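PDB 4DLL: 2-hydroxy-3-oxopropionate reductase from Polaromonas sp. JS666, which probably catalyses the reversible, NAD(P)H-dependent reduction of 2-hydroxy-3-oxopropionate (tartronate semialdehyde) to glycerate. Local coordinates for residues A83-A88 and A112-G117; D89-M94 and S118-M123; T148-G153 and G160-M165; Q245-R250 and L304-L309; I264-M269 and L288-Y293. One frame throughout, in Å; residues are numbered along the deposited sequence.

Contact 1. Residues A83-A88 and A112-G117; sequences AAARDA and AAMKPG
Lys115 stretches its side chain along the turn formed by Ala85 to Ala88: CE lies 3.1 Å from Ala88 O, and NZ ends near Asp87 O, giving it a weak hydrogen bond at 3.2 Å. A bend about the CG-CD bond (chi3 -90°) turns this end back toward the turn. The stronger partner of NZ is Asp89, in a salt bridge; the carboxylate of Asp87 stays 4.2 Å from NZ at OD1 and uses OD2 to pair with Lys33. Each segment takes the chain from the end of a short helix toward one of two neighbouring parallel strands of the Rossmann-type domain, 90-93 or 119-122. Alanine suits positions 85 and 113 by its smallness: the methyl of Ala85 meets CG of selenomethionine Met114 at 4.1 Å. Arg86 touches with CB, not its guanidinium, 3.7 Å from Ala113 O, its CG set between the backbone N and carbonyl carbon (chi1 65°). With an alanine at Lys115, Asp89 would probably lose its ammonium mate and Asp87 O its weak donor. A water lies 2.6 Å from Ala85 O and equally near Ala88 O, and takes a weak bond from Lys115 N.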
# COMPACT_ATOMS: atom_id res chain seq x y z
N ALA A 83 16.41 -36.33 14.91
CA ALA A 83 17.85 -36.50 14.71
C ALA A 83 18.50 -35.19 14.27
O ALA A 83 19.62 -34.90 14.68
CB ALA A 83 18.14 -37.60 13.71
N ALA A 84 17.79 -34.43 13.41
CA ALA A 84 18.28 -33.16 12.91
C ALA A 84 18.39 -32.15 14.03
O ALA A 84 19.31 -31.36 14.06
CB ALA A 84 17.38 -32.62 11.79
N ALA A 85 17.43 -32.20 14.95
CA ALA A 85 17.26 -31.18 15.99
C ALA A 85 18.17 -31.33 17.20
O ALA A 85 18.61 -30.35 17.80
CB ALA A 85 15.78 -31.14 16.44
N ARG A 86 18.45 -32.57 17.54
CA ARG A 86 19.03 -32.87 18.83
C ARG A 86 20.25 -32.05 19.26
O ARG A 86 20.32 -31.63 20.41
CB ARG A 86 19.25 -34.38 18.98
CG ARG A 86 20.24 -35.03 18.05
CD ARG A 86 20.36 -36.54 18.38
NE ARG A 86 20.30 -36.80 19.82
CZ ARG A 86 21.31 -36.63 20.68
NH1 ARG A 86 22.51 -36.18 20.27
NH2 ARG A 86 21.12 -36.90 21.97
N ASP A 87 21.19 -31.80 18.38
CA ASP A 87 22.43 -31.11 18.81
C ASP A 87 22.42 -29.60 18.49
O ASP A 87 23.41 -28.87 18.72
CB ASP A 87 23.68 -31.82 18.20
CG ASP A 87 25.02 -31.32 18.79
OD1 ASP A 87 25.15 -31.15 20.05
OD2 ASP A 87 25.96 -31.08 17.96
N ALA A 88 21.26 -29.11 18.04
CA ALA A 88 21.10 -27.73 17.60
C ALA A 88 21.08 -26.80 18.79
O ALA A 88 20.51 -27.14 19.84
CB ALA A 88 19.84 -27.54 16.81
N ALA A 112 11.16 -33.42 22.50
CA ALA A 112 11.70 -34.38 23.47
C ALA A 112 13.20 -34.42 23.36
O ALA A 112 13.89 -34.47 24.38
CB ALA A 112 11.11 -35.78 23.21
N ALA A 113 13.69 -34.36 22.13
CA ALA A 113 15.11 -34.51 21.84
C ALA A 113 16.00 -33.25 21.90
O ALA A 113 17.21 -33.36 21.95
CB ALA A 113 15.29 -35.23 20.52
N MSE A 114 15.41 -32.06 21.93
CA MSE A 114 16.25 -30.85 21.99
C MSE A 114 17.05 -30.65 23.30
O MSE A 114 16.56 -30.93 24.39
CB MSE A 114 15.45 -29.60 21.63
CG MSE A 114 15.10 -29.47 20.12
SE MSE A 114 13.73 -28.01 19.76
CE MSE A 114 14.76 -26.34 20.32
N LYS A 115 18.28 -30.15 23.16
CA LYS A 115 19.17 -29.66 24.23
C LYS A 115 18.48 -28.81 25.28
O LYS A 115 17.51 -28.15 24.99
CB LYS A 115 20.23 -28.73 23.63
CG LYS A 115 21.54 -29.36 23.21
CD LYS A 115 22.70 -28.31 23.20
CE LYS A 115 22.85 -27.62 21.85
NZ LYS A 115 24.28 -27.32 21.41
N PRO A 116 19.01 -28.80 26.51
CA PRO A 116 18.60 -27.71 27.37
C PRO A 116 19.32 -26.43 26.88
O PRO A 116 20.38 -26.51 26.26
CB PRO A 116 19.07 -28.15 28.77
CG PRO A 116 19.62 -29.56 28.62
CD PRO A 116 20.01 -29.66 27.17
N GLY A 117 18.71 -25.27 27.09
CA GLY A 117 19.24 -23.98 26.58
C GLY A 117 18.97 -23.67 25.09
O GLY A 117 19.24 -22.58 24.63
O HOH W 1 18.72 -29.00 20.06

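Contact 2. Residues D89-M94 and S118-M123; sequences DIVVSM and SLFLDM
Asp89 O accepts the N-H of Leu119 at 2.9 Å, the first of five backbone bonds that zip strands 90-93 and 119-122 together in parallel. Val91 then uses both its polar backbone atoms: its N gives to Leu119 O, and its O receives Leu121 N in a nearly straight bond (172° at the hydrogen). Ser93 repeats the pattern less ideally, its N bonded to Leu121 O and its O reached by Met123 N at 3.2 Å as the strands end. The backbones of Ile90 and Val92 bond the other way, to Thr35 and Leu37 of strand 33-37. Side-chain polar atoms are mostly served by backbone groups. Asp89 OD2 receives the N-H groups of Arg32 and Lys33, while Ser118 OG bonds Lys115 O. Ser93 OG and Asp122 OD1 approach to 3.5 Å, yet each has its own weak bond to a backbone N just downstream, at Leu95 and Ala124. Branched and aromatic side chains fill the faces: Ile90 CG2 packs on Leu121 CD2 at 4.0 Å, and on the other face Val91 CG1, anti to the backbone N (chi1 169°), is carried to 3.9 Å from Phe120 CD2. This pair is one beta-alpha-beta unit of the Rossmann-type sheet, joined through helices 98-107 and 110-113. Strands 33-37 and 144-151 flank it, and helix 170-183 packs on Leu119 and Leu121.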
# COMPACT_ATOMS: atom_id res chain seq x y z
N ASP A 89 21.70 -25.65 18.60
CA ASP A 89 21.52 -24.48 19.46
C ASP A 89 20.20 -23.78 19.15
O ASP A 89 19.52 -23.34 20.05
CB ASP A 89 22.66 -23.49 19.20
CG ASP A 89 24.02 -24.07 19.51
OD1 ASP A 89 24.16 -24.68 20.57
OD2 ASP A 89 24.93 -23.94 18.68
N ILE A 90 19.89 -23.63 17.86
CA ILE A 90 18.67 -22.98 17.39
C ILE A 90 18.00 -23.91 16.36
O ILE A 90 18.64 -24.36 15.40
CB ILE A 90 18.96 -21.62 16.83
CG1 ILE A 90 19.64 -20.72 17.91
CG2 ILE A 90 17.69 -21.00 16.25
CD1 ILE A 90 19.72 -19.21 17.54
N VAL A 91 16.75 -24.28 16.61
CA VAL A 91 15.98 -25.03 15.62
C VAL A 91 14.95 -24.12 14.95
O VAL A 91 14.12 -23.52 15.62
CB VAL A 91 15.31 -26.25 16.27
CG1 VAL A 91 14.25 -26.90 15.31
CG2 VAL A 91 16.38 -27.27 16.72
N VAL A 92 15.04 -24.00 13.63
CA VAL A 92 14.16 -23.14 12.86
C VAL A 92 13.13 -23.98 12.11
O VAL A 92 13.51 -24.73 11.20
CB VAL A 92 14.96 -22.30 11.86
CG1 VAL A 92 14.07 -21.31 11.15
CG2 VAL A 92 16.11 -21.57 12.59
N SER A 93 11.85 -23.87 12.50
CA SER A 93 10.73 -24.42 11.67
C SER A 93 10.25 -23.56 10.47
O SER A 93 9.87 -22.40 10.61
CB SER A 93 9.53 -24.84 12.55
OG SER A 93 8.32 -24.80 11.80
N MSE A 94 10.24 -24.16 9.29
CA MSE A 94 9.69 -23.52 8.11
C MSE A 94 8.58 -24.41 7.55
O MSE A 94 8.40 -24.62 6.33
CB MSE A 94 10.81 -23.27 7.11
CG MSE A 94 11.80 -22.23 7.65
SE MSE A 94 13.23 -22.03 6.41
CE MSE A 94 14.25 -20.51 7.15
N SER A 118 18.45 -24.63 24.35
CA SER A 118 18.30 -24.44 22.93
C SER A 118 17.07 -23.54 22.68
O SER A 118 16.20 -23.41 23.55
CB SER A 118 18.15 -25.81 22.23
OG SER A 118 16.97 -26.48 22.69
N LEU A 119 16.97 -23.01 21.48
CA LEU A 119 15.88 -22.14 21.10
C LEU A 119 15.16 -22.70 19.88
O LEU A 119 15.81 -23.22 18.98
CB LEU A 119 16.41 -20.74 20.72
CG LEU A 119 16.30 -19.65 21.79
CD1 LEU A 119 17.40 -19.84 22.88
CD2 LEU A 119 16.34 -18.25 21.19
N PHE A 120 13.84 -22.54 19.86
CA PHE A 120 13.02 -22.92 18.74
C PHE A 120 12.41 -21.67 18.13
O PHE A 120 11.74 -20.94 18.80
CB PHE A 120 11.94 -23.88 19.20
CG PHE A 120 11.00 -24.33 18.11
CD1 PHE A 120 9.82 -23.62 17.86
CD2 PHE A 120 11.22 -25.50 17.41
CE1 PHE A 120 8.88 -24.03 16.88
CE2 PHE A 120 10.31 -25.94 16.42
CZ PHE A 120 9.12 -25.19 16.16
N LEU A 121 12.68 -21.45 16.84
CA LEU A 121 12.21 -20.29 16.08
C LEU A 121 11.13 -20.78 15.16
O LEU A 121 11.43 -21.55 14.25
CB LEU A 121 13.36 -19.68 15.25
CG LEU A 121 14.07 -18.45 15.84
CD1 LEU A 121 14.44 -18.59 17.28
CD2 LEU A 121 15.29 -18.05 15.05
N ASP A 122 9.89 -20.36 15.40
CA ASP A 122 8.82 -20.68 14.47
C ASP A 122 8.56 -19.56 13.48
O ASP A 122 8.13 -18.47 13.84
CB ASP A 122 7.53 -21.14 15.14
CG ASP A 122 6.68 -21.99 14.18
OD1 ASP A 122 6.85 -21.82 12.93
OD2 ASP A 122 5.87 -22.84 14.65
N MSE A 123 8.89 -19.87 12.23
CA MSE A 123 8.68 -19.02 11.06
C MSE A 123 7.45 -19.44 10.32
O MSE A 123 6.91 -18.65 9.58
CB MSE A 123 9.83 -19.12 10.10
CG MSE A 123 11.10 -18.67 10.71
SE MSE A 123 12.36 -18.18 9.30
CE MSE A 123 13.13 -16.53 10.33

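Contact 3. Residues T148-G153 and G160-M165; sequences TPVSGG and GTLVIM
Pro149 O receives Met165 N at 2.8 Å in an almost linear bond (175° at the hydrogen), opening the antiparallel pairing of strands 144-151 and 162-167. Ser151 and Val163 continue it as a hydrogen-bonded pair, each giving its N-H to the other's O. Proline has no N-H to offer, and its CD instead lies 3.0 Å from Met165 O. Bends at chi2 and chi3 fold selenomethionine Met165 back, placing CE 3.1 Å from Pro149 O. On the face away from Ser151 and Val163, Val150 and Ile164 run alongside each other, their CG1 atoms 3.6 Å apart. Leu162 CD2 reaches over Ser151 O and Gly153 O; a CB on Gly152 would collide with it and, at phi 133°, with the preceding carbonyl O. Farther out, helix 194-222 supplies Lys199, whose NZ bonds Val150 O, and Asn202, whose OD1 takes a weak bond from Ser151 OG. Beyond it, Phe238 N of the second subunit donates to that same hydroxyl. Pro-Val-Ser-Gly-Gly matches the substrate-binding motif of beta-hydroxyacid dehydrogenases, so this segment probably lines the substrate site. Lys199 probably corresponds to the catalytic lysine of relatives, and the bonds from Val150 O and Ser151 OG are consistent with positioning it and Asn202 there.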
# COMPACT_ATOMS: atom_id res chain seq x y z
N THR A 148 8.75 -15.99 14.88
CA THR A 148 9.51 -15.06 14.07
C THR A 148 9.16 -15.15 12.58
O THR A 148 10.02 -15.49 11.74
CB THR A 148 11.06 -15.19 14.32
OG1 THR A 148 11.59 -16.37 13.74
CG2 THR A 148 11.38 -15.21 15.82
N PRO A 149 7.89 -14.86 12.23
CA PRO A 149 7.52 -14.76 10.78
C PRO A 149 8.18 -13.63 10.05
O PRO A 149 8.62 -12.63 10.67
CB PRO A 149 6.02 -14.53 10.81
CG PRO A 149 5.76 -14.00 12.16
CD PRO A 149 6.72 -14.64 13.09
N VAL A 150 8.22 -13.79 8.73
CA VAL A 150 8.90 -12.87 7.82
C VAL A 150 7.96 -12.27 6.77
O VAL A 150 6.91 -12.85 6.44
CB VAL A 150 10.15 -13.51 7.14
CG1 VAL A 150 11.04 -14.21 8.23
CG2 VAL A 150 9.75 -14.50 6.01
N SER A 151 8.28 -11.07 6.32
CA SER A 151 7.74 -10.59 5.06
C SER A 151 8.92 -10.21 4.13
O SER A 151 10.04 -9.96 4.61
CB SER A 151 6.77 -9.42 5.29
OG SER A 151 6.14 -9.00 4.07
N GLY A 152 8.69 -10.22 2.82
CA GLY A 152 9.74 -9.85 1.88
C GLY A 152 10.02 -10.70 0.66
O GLY A 152 10.76 -10.24 -0.24
N GLY A 153 9.42 -11.90 0.58
CA GLY A 153 9.51 -12.72 -0.65
C GLY A 153 10.90 -13.21 -1.07
O GLY A 153 11.85 -13.27 -0.24
N GLY A 160 19.19 -10.80 2.04
CA GLY A 160 19.19 -10.65 3.50
C GLY A 160 18.52 -9.37 3.91
O GLY A 160 18.97 -8.66 4.82
N THR A 161 17.42 -9.05 3.23
CA THR A 161 16.69 -7.82 3.50
C THR A 161 15.21 -8.23 3.76
O THR A 161 14.30 -7.50 3.41
CB THR A 161 16.74 -6.85 2.27
OG1 THR A 161 16.33 -7.59 1.13
CG2 THR A 161 18.14 -6.40 2.00
N LEU A 162 15.01 -9.43 4.35
CA LEU A 162 13.67 -9.78 4.90
C LEU A 162 13.42 -8.83 6.04
O LEU A 162 14.32 -8.19 6.55
CB LEU A 162 13.58 -11.23 5.40
CG LEU A 162 13.65 -12.26 4.25
CD1 LEU A 162 13.66 -13.69 4.79
CD2 LEU A 162 12.56 -12.12 3.12
N VAL A 163 12.14 -8.72 6.36
CA VAL A 163 11.65 -8.12 7.59
C VAL A 163 11.04 -9.25 8.46
O VAL A 163 10.30 -10.10 7.95
CB VAL A 163 10.72 -6.97 7.13
CG1 VAL A 163 9.34 -7.01 7.69
CG2 VAL A 163 11.47 -5.65 7.17
N ILE A 164 11.46 -9.31 9.72
CA ILE A 164 11.14 -10.39 10.66
C ILE A 164 10.44 -9.83 11.90
O ILE A 164 10.90 -8.86 12.55
CB ILE A 164 12.41 -11.19 11.09
CG1 ILE A 164 13.14 -11.76 9.91
CG2 ILE A 164 12.09 -12.31 12.09
CD1 ILE A 164 14.69 -11.73 10.10
N MSE A 165 9.30 -10.43 12.21
CA MSE A 165 8.45 -9.93 13.25
C MSE A 165 8.40 -10.98 14.34
O MSE A 165 7.74 -12.06 14.15
CB MSE A 165 7.01 -9.73 12.72
CG MSE A 165 6.80 -8.67 11.63
SE MSE A 165 5.46 -9.52 10.35
CE MSE A 165 6.80 -10.47 9.43

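Contact 4. Residues Q245-R250 and L304-L309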
# COMPACT_ATOMS: atom_id res chain seq x y z
N GLN A 245 3.97 -2.10 -6.96
CA GLN A 245 5.16 -2.42 -7.75
C GLN A 245 5.37 -3.93 -7.98
O GLN A 245 5.86 -4.32 -9.04
CB GLN A 245 6.44 -1.84 -7.12
CG GLN A 245 6.36 -0.29 -6.86
CD GLN A 245 6.04 0.54 -8.17
OE1 GLN A 245 5.10 1.36 -8.21
NE2 GLN A 245 6.81 0.28 -9.23
N LEU A 246 5.04 -4.78 -7.00
CA LEU A 246 5.32 -6.20 -7.23
C LEU A 246 4.13 -6.84 -7.91
O LEU A 246 4.19 -7.08 -9.09
CB LEU A 246 5.74 -6.95 -5.97
CG LEU A 246 6.12 -8.44 -6.12
CD1 LEU A 246 7.65 -8.61 -6.53
CD2 LEU A 246 5.80 -9.22 -4.81
N HIS A 247 3.05 -7.07 -7.17
CA HIS A 247 1.82 -7.66 -7.72
C HIS A 247 1.12 -6.89 -8.82
O HIS A 247 0.39 -7.50 -9.63
CB HIS A 247 0.83 -7.84 -6.60
CG HIS A 247 1.43 -8.49 -5.40
ND1 HIS A 247 1.51 -9.86 -5.26
CD2 HIS A 247 2.01 -7.97 -4.29
CE1 HIS A 247 2.10 -10.15 -4.12
NE2 HIS A 247 2.43 -9.02 -3.52
N GLY A 248 1.25 -5.57 -8.83
CA GLY A 248 0.62 -4.78 -9.85
C GLY A 248 1.24 -5.00 -11.23
O GLY A 248 0.52 -5.02 -12.26
N GLN A 249 2.58 -5.13 -11.27
CA GLN A 249 3.29 -5.42 -12.50
C GLN A 249 2.85 -6.78 -13.04
O GLN A 249 2.65 -6.89 -14.26
CB GLN A 249 4.80 -5.34 -12.35
CG GLN A 249 5.61 -5.37 -13.68
CD GLN A 249 5.06 -4.44 -14.86
OE1 GLN A 249 5.34 -4.70 -16.04
NE2 GLN A 249 4.31 -3.39 -14.54
N ARG A 250 2.61 -7.75 -12.14
CA ARG A 250 2.05 -9.06 -12.51
C ARG A 250 0.62 -8.93 -12.99
O ARG A 250 0.08 -9.83 -13.69
CB ARG A 250 2.07 -10.06 -11.34
CG ARG A 250 3.46 -10.53 -10.83
CD ARG A 250 3.34 -11.20 -9.45
NE ARG A 250 4.64 -11.51 -8.89
CZ ARG A 250 4.88 -11.94 -7.65
NH1 ARG A 250 3.89 -12.15 -6.78
NH2 ARG A 250 6.14 -12.16 -7.26
N LEU A 304 -3.30 -19.95 -8.63
CA LEU A 304 -2.73 -18.70 -9.07
C LEU A 304 -2.03 -18.08 -7.87
O LEU A 304 -2.34 -18.40 -6.73
CB LEU A 304 -3.81 -17.75 -9.63
CG LEU A 304 -4.68 -18.27 -10.78
CD1 LEU A 304 -5.62 -17.16 -11.24
CD2 LEU A 304 -3.84 -18.87 -11.94
N ASP A 305 -1.08 -17.21 -8.16
CA ASP A 305 -0.48 -16.29 -7.19
C ASP A 305 -1.57 -15.49 -6.49
O ASP A 305 -2.70 -15.34 -7.00
CB ASP A 305 0.46 -15.30 -7.91
CG ASP A 305 1.38 -14.54 -6.95
OD1 ASP A 305 2.08 -15.22 -6.18
OD2 ASP A 305 1.38 -13.27 -6.95
N GLN A 306 -1.21 -14.95 -5.32
CA GLN A 306 -2.08 -14.03 -4.56
C GLN A 306 -2.64 -12.82 -5.38
O GLN A 306 -3.78 -12.40 -5.17
CB GLN A 306 -1.41 -13.61 -3.23
CG GLN A 306 -0.06 -12.97 -3.41
CD GLN A 306 0.77 -12.84 -2.10
OE1 GLN A 306 2.01 -12.70 -2.15
NE2 GLN A 306 0.10 -12.88 -0.95
N SER A 307 -1.89 -12.33 -6.37
CA SER A 307 -2.36 -11.23 -7.22
C SER A 307 -3.48 -11.69 -8.13
O SER A 307 -4.19 -10.86 -8.72
CB SER A 307 -1.22 -10.59 -8.03
OG SER A 307 -0.34 -11.57 -8.51
N GLY A 308 -3.68 -13.01 -8.18
CA GLY A 308 -4.68 -13.65 -9.01
C GLY A 308 -6.07 -13.22 -8.61
O GLY A 308 -7.04 -13.64 -9.23
N LEU A 309 -6.18 -12.34 -7.62
CA LEU A 309 -7.48 -11.82 -7.17
C LEU A 309 -8.07 -10.86 -8.18
O LEU A 309 -9.30 -10.74 -8.29
CB LEU A 309 -7.38 -11.17 -5.77
CG LEU A 309 -8.60 -10.46 -5.23
CD1 LEU A 309 -9.64 -11.50 -4.78
CD2 LEU A 309 -8.26 -9.50 -4.08
O HOH W 2 3.24 -13.50 -4.31
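Arg250 and Asp305 meet almost at right angles: the guanidinium and carboxylate planes stand 80° apart, and the arginine chain, extended from CG to NE, carries NH1 to 2.8 Å from OD2. This is a salt bridge whose hydrogen bond is weak, bent to 128°. A water in the guanidinium plane adds a second path, accepting from NH1 and donating to Asp305 OD1 and to Gln306 OE1. The His247 ring is turned quite differently, lying only 15° from the carboxylate plane with Asp305 OD2 at its edge, 3.8 Å from ND1. That nitrogen is buried and has no partner in the model. Gln306 brings its amide nearly perpendicular to the same ring, OE1 3.2 Å from CE1, while Leu246 CD2 sits over one ring face. The loop between helices 284-301 and 309-315 of the helical C-terminal domain, with a 3-10 turn at 306-308, packs here against helix 247-252. Within that loop, Ser307 OG donates to the anti lone pair of Asp305 OD2 at 2.9 Å, and its CB touches His247 CB at 3.7 Å. A leucine in place of Asp305 would probably leave Arg250 without its counter-charge and Ser307 OG without its acceptor. Asp305 OD1 also receives the backbone N-H groups of Arg259 and Ala260.

Contact 5. Residues I264-M269 and L288-Y293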
# COMPACT_ATOMS: atom_id res chain seq x y z
N ILE A 264 -3.13 -19.62 0.12
CA ILE A 264 -2.35 -19.22 1.28
C ILE A 264 -2.88 -17.89 1.78
O ILE A 264 -3.07 -17.71 2.97
CB ILE A 264 -0.85 -19.10 0.94
CG1 ILE A 264 -0.39 -20.36 0.18
CG2 ILE A 264 -0.02 -18.85 2.19
CD1 ILE A 264 0.31 -21.43 1.00
N GLN A 265 -3.17 -16.96 0.87
CA GLN A 265 -3.71 -15.66 1.29
C GLN A 265 -5.08 -15.85 1.94
O GLN A 265 -5.37 -15.17 2.94
CB GLN A 265 -3.75 -14.65 0.15
CG GLN A 265 -4.22 -13.24 0.58
CD GLN A 265 -3.15 -12.42 1.31
OE1 GLN A 265 -1.98 -12.47 0.98
NE2 GLN A 265 -3.56 -11.65 2.27
N LEU A 266 -5.89 -16.80 1.42
CA LEU A 266 -7.20 -17.13 2.00
C LEU A 266 -7.03 -17.57 3.44
O LEU A 266 -7.70 -17.06 4.35
CB LEU A 266 -7.90 -18.23 1.22
CG LEU A 266 -9.23 -18.71 1.82
CD1 LEU A 266 -10.36 -17.62 1.86
CD2 LEU A 266 -9.71 -19.99 1.10
N LYS A 267 -6.08 -18.48 3.65
CA LYS A 267 -5.75 -18.95 4.97
C LYS A 267 -5.30 -17.77 5.83
O LYS A 267 -5.72 -17.66 6.99
CB LYS A 267 -4.67 -20.07 4.85
CG LYS A 267 -4.25 -20.76 6.15
CD LYS A 267 -2.75 -21.33 6.13
CE LYS A 267 -1.72 -20.54 5.24
NZ LYS A 267 -1.19 -19.23 5.81
N ASP A 268 -4.46 -16.88 5.31
CA ASP A 268 -4.05 -15.74 6.13
C ASP A 268 -5.29 -14.96 6.54
O ASP A 268 -5.42 -14.61 7.69
CB ASP A 268 -3.04 -14.76 5.47
CG ASP A 268 -1.79 -15.44 4.92
OD1 ASP A 268 -1.26 -16.42 5.53
OD2 ASP A 268 -1.34 -14.94 3.84
N MSE A 269 -6.19 -14.69 5.61
CA MSE A 269 -7.47 -14.00 5.95
C MSE A 269 -8.28 -14.74 7.04
O MSE A 269 -8.70 -14.13 8.00
CB MSE A 269 -8.35 -13.73 4.70
CG MSE A 269 -7.68 -12.98 3.53
SE MSE A 269 -6.85 -11.18 3.98
CE MSE A 269 -5.17 -11.76 4.80
N LEU A 288 -14.86 -8.64 4.25
CA LEU A 288 -15.13 -8.53 2.81
C LEU A 288 -14.07 -9.27 2.02
O LEU A 288 -14.40 -10.06 1.11
CB LEU A 288 -15.21 -7.07 2.34
CG LEU A 288 -15.18 -6.80 0.84
CD1 LEU A 288 -16.40 -7.43 0.16
CD2 LEU A 288 -15.15 -5.31 0.56
N PHE A 289 -12.80 -9.06 2.38
CA PHE A 289 -11.71 -9.76 1.64
C PHE A 289 -11.62 -11.29 1.80
O PHE A 289 -11.28 -11.96 0.85
CB PHE A 289 -10.35 -9.09 1.84
CG PHE A 289 -10.20 -7.92 0.98
CD1 PHE A 289 -10.78 -6.70 1.36
CD2 PHE A 289 -9.60 -8.04 -0.25
CE1 PHE A 289 -10.71 -5.62 0.59
CE2 PHE A 289 -9.52 -6.95 -1.03
CZ PHE A 289 -10.06 -5.71 -0.61
N GLU A 290 -11.97 -11.82 2.96
CA GLU A 290 -12.09 -13.27 3.07
C GLU A 290 -13.14 -13.77 2.05
O GLU A 290 -12.86 -14.71 1.29
CB GLU A 290 -12.43 -13.65 4.50
CG GLU A 290 -12.48 -15.15 4.76
CD GLU A 290 -13.89 -15.78 4.53
OE1 GLU A 290 -14.92 -15.05 4.62
OE2 GLU A 290 -13.94 -17.00 4.27
N GLN A 291 -14.30 -13.11 1.99
CA GLN A 291 -15.39 -13.52 1.06
C GLN A 291 -14.88 -13.50 -0.36
O GLN A 291 -15.08 -14.45 -1.11
CB GLN A 291 -16.61 -12.58 1.11
CG GLN A 291 -17.41 -12.66 2.37
CD GLN A 291 -18.59 -11.70 2.35
OE1 GLN A 291 -18.43 -10.51 2.67
NE2 GLN A 291 -19.77 -12.20 1.98
N LEU A 292 -14.19 -12.43 -0.72
CA LEU A 292 -13.70 -12.30 -2.10
C LEU A 292 -12.66 -13.35 -2.44
O LEU A 292 -12.63 -13.85 -3.57
CB LEU A 292 -13.12 -10.94 -2.35
CG LEU A 292 -14.15 -9.85 -2.42
CD1 LEU A 292 -13.35 -8.54 -2.36
CD2 LEU A 292 -15.02 -9.97 -3.70
N TYR A 293 -11.81 -13.66 -1.47
CA TYR A 293 -10.82 -14.69 -1.69
C TYR A 293 -11.49 -16.06 -1.71
O TYR A 293 -11.11 -16.92 -2.49
CB TYR A 293 -9.70 -14.63 -0.66
CG TYR A 293 -8.62 -13.64 -1.01
CD1 TYR A 293 -8.51 -12.43 -0.35
CD2 TYR A 293 -7.71 -13.92 -2.02
CE1 TYR A 293 -7.52 -11.52 -0.68
CE2 TYR A 293 -6.69 -13.01 -2.37
CZ TYR A 293 -6.61 -11.82 -1.68
OH TYR A 293 -5.65 -10.93 -2.01
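Gln265 lays its CG over one face of the Tyr293 ring, a CH-pi contact 3.9 Å from the ring centroid and 25° off the normal. This is the close-packed side of the contact. With CG anti to the backbone N (chi1 -176°), Gln265 carries its methylenes across to the tyrosine, and the bend beyond CG sends its amide on to helix 194-222, where NE2 bonds Gln203 O. Glutamine suits the spot because its aliphatic stem can pack on a ring while its end meets a backbone carbonyl. Tyr293 is used in the same double way: the ring is packed, and OH bonds Gly207 O on that same helix. Selenomethionine Met269 fills in beside it, CG 4.0 Å from Tyr293 CD1, its chain then bending away at chi2 and chi3 toward Gln203. The two segments belong to helices 262-278 and 284-301 of the all-helical C-terminal domain. They run nearly antiparallel, their axes 9.3 Å apart at closest and 150° between their directions, with helix 194-222 packing against both. The other side is looser and partly exposed. There Leu266 and Tyr293 pass each other head to tail, Leu266 CD1 touching Tyr293 CB at 4.0 Å and Glu290 O at 3.9 Å. Glu290 offers mainly its stem, CB lying 4.1 Å from Met269 CB, while its OE2 pairs with Arg270 in a salt bridge. A further face of helix 284-301 meets the second subunit, where Phe289 and Leu292 pack on Ile285 of that chain.

Contacts 1, 2 and 3 form a continuous run through the nucleotide-binding domain. Contact 1 leads into contact 2, tied by the salt bridge of Lys115 NZ to Asp89 OD1 at 2.8 Å, and contact 2 joins contact 3 through a probable hydrogen bond between Asp122 O and Thr148 N, also 2.8 Å. Contacts 4 and 5 lie in the helical domain, where Gln306 NE2 approaches Gln265 OE1 at 2.9 Å. Contact 3 stands nearest to this second group, about 7 Å from contact 4 between nearest atoms, whereas the centres of contacts 1 and 4 are about 40 Å apart. Its Val-Ser-Gly-Gly motif and the bond of Val150 O to Lys199 suggest that contact 3 borders the active site.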